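Side-chain contact in acinetobacter secreted protease CpaA (Acinetobacter nosocomialis M2, PDB 6O38), which is a secreted zinc metalloprotease that forms a complex with its chaperone CpaB and is probably exported by type II secretion: residues I154-T157 against N158-F161. Numbering follows the deposited sequence.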
loop_
_atom_site.group_PDB
_atom_site.type_symbol
_atom_site.label_atom_id
_atom_site.label_comp_id
_atom_site.label_asym_id
_atom_site.label_seq_id
_atom_site.Cartn_x
_atom_site.Cartn_y
_atom_site.Cartn_z
ATOM N N ILE A 154 -21.186 16.496 -12.910
ATOM C CA ILE A 154 -21.062 17.021 -11.554
ATOM C C ILE A 154 -20.179 18.259 -11.590
ATOM O O ILE A 154 -19.135 18.265 -12.254
ATOM C CB ILE A 154 -20.482 15.963 -10.598
ATOM C CG1 ILE A 154 -21.363 14.714 -10.584
ATOM C CG2 ILE A 154 -20.334 16.529 -9.193
ATOM C CD1 ILE A 154 -20.781 13.565 -9.789
ATOM N N ASP A 155 -20.604 19.311 -10.891
ATOM C CA ASP A 155 -19.767 20.494 -10.735
ATOM C C ASP A 155 -18.455 20.112 -10.062
ATOM O O ASP A 155 -18.435 19.369 -9.077
ATOM C CB ASP A 155 -20.502 21.564 -9.923
ATOM C CG ASP A 155 -19.786 22.912 -9.930
ATOM O OD1 ASP A 155 -18.549 22.952 -9.759
ATOM O OD2 ASP A 155 -20.468 23.941 -10.111
ATOM N N LYS A 156 -17.354 20.635 -10.597
ATOM C CA LYS A 156 -16.015 20.211 -10.217
ATOM C C LYS A 156 -15.355 21.133 -9.199
ATOM O O LYS A 156 -14.214 20.875 -8.806
ATOM C CB LYS A 156 -15.132 20.106 -11.465
ATOM C CG LYS A 156 -15.767 19.308 -12.594
ATOM C CD LYS A 156 -14.753 18.959 -13.668
ATOM C CE LYS A 156 -15.426 18.714 -15.007
ATOM N NZ LYS A 156 -14.429 18.545 -16.101
ATOM N N THR A 157 -16.038 22.200 -8.774
ATOM C CA THR A 157 -15.415 23.192 -7.900
ATOM C C THR A 157 -14.922 22.562 -6.601
ATOM O O THR A 157 -13.767 22.755 -6.204
ATOM C CB THR A 157 -16.397 24.327 -7.607
ATOM O OG1 THR A 157 -16.732 24.998 -8.829
ATOM C CG2 THR A 157 -15.778 25.327 -6.641
ATOM N N ASN A 158 -15.783 21.801 -5.926
ATOM C CA ASN A 158 -15.450 21.211 -4.637
ATOM C C ASN A 158 -15.012 19.755 -4.752
ATOM O O ASN A 158 -15.036 19.027 -3.754
ATOM C CB ASN A 158 -16.633 21.337 -3.675
ATOM C CG ASN A 158 -17.907 20.721 -4.226
ATOM O OD1 ASN A 158 -17.917 20.147 -5.315
ATOM N ND2 ASN A 158 -18.993 20.840 -3.471
ATOM N N LEU A 159 -14.615 19.319 -5.943
ATOM C CA LEU A 159 -14.059 17.989 -6.128
ATOM C C LEU A 159 -12.540 18.043 -6.037
ATOM O O LEU A 159 -11.915 19.053 -6.375
ATOM C CB LEU A 159 -14.489 17.404 -7.475
ATOM C CG LEU A 159 -15.998 17.367 -7.726
ATOM C CD1 LEU A 159 -16.312 16.684 -9.047
ATOM C CD2 LEU A 159 -16.721 16.675 -6.579
ATOM N N LEU A 160 -11.949 16.945 -5.557
ATOM C CA LEU A 160 -10.500 16.899 -5.378
ATOM C C LEU A 160 -9.769 17.164 -6.690
ATOM O O LEU A 160 -8.790 17.918 -6.723
ATOM C CB LEU A 160 -10.085 15.548 -4.795
ATOM C CG LEU A 160 -8.587 15.353 -4.561
ATOM C CD1 LEU A 160 -8.096 16.252 -3.438
ATOM C CD2 LEU A 160 -8.277 13.894 -4.262
ATOM N N PHE A 161 -10.231 16.556 -7.780
ATOM C CA PHE A 161 -9.670 16.781 -9.100
ATOM C C PHE A 161 -10.791 16.976 -10.111
ATOM O O PHE A 161 -11.844 16.337 -10.003
ATOM C CB PHE A 161 -8.777 15.609 -9.535
ATOM C CG PHE A 161 -7.483 15.520 -8.779
ATOM C CD1 PHE A 161 -6.442 16.391 -9.058
ATOM C CD2 PHE A 161 -7.302 14.560 -7.798
ATOM C CE1 PHE A 161 -5.248 16.312 -8.367
ATOM C CE2 PHE A 161 -6.109 14.476 -7.103
ATOM C CZ PHE A 161 -5.082 15.353 -7.388
#
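Leu159 lies over the backbone of Asp155 and Lys156, brought there by a type I beta turn from Lys156 to Leu159 that folds the chain back on itself. One backbone hydrogen bond closes this turn, from Leu159 N to Lys156 O, 3.3 Å long with an N-H...O angle of 159°. The side-chain packing centres on Leu159. With CG anti to its own carbonyl carbon (chi1 -55°), the isobutyl group lies over the peptide that precedes the turn: CG and CD1 each approach Asp155 O to 3.4 Å, and CD1 comes within 3.7 Å of Lys156 CA. The same methyl makes an apolar contact with Ile154 CG2 at 4.0 Å, the two side chains crossing at about a right angle. Polar bonds brace the entry to the turn: Asp155 OD1 accepts from Thr157 N at 2.8 Å, nearly along its C-O axis, which makes an Asx turn, and also from Thr157 OG1 at 2.9 Å on the syn side. Two donors from one residue thus grip a single carboxylate oxygen and should limit rotation of both side chains. Asn158, buried, holds CG between its backbone N and carbonyl carbon (chi1 56°); its amide turns back toward Asp155 O, OD1 standing 3.9 Å from Asp155 O without a bond, while ND2 donates to Leu132 O and Ser134 OG. In the second StcE-type beta-sandwich domain, this bend leaves the end of strand 152-154 and begins the loop to strand 166-167. Ile154 packs on Ile130 of strand 129-131 and on Tyr173 and Phe175 of strand 172-178, while Asn158 and Leu159 lie against Trp184 of strand 183-195.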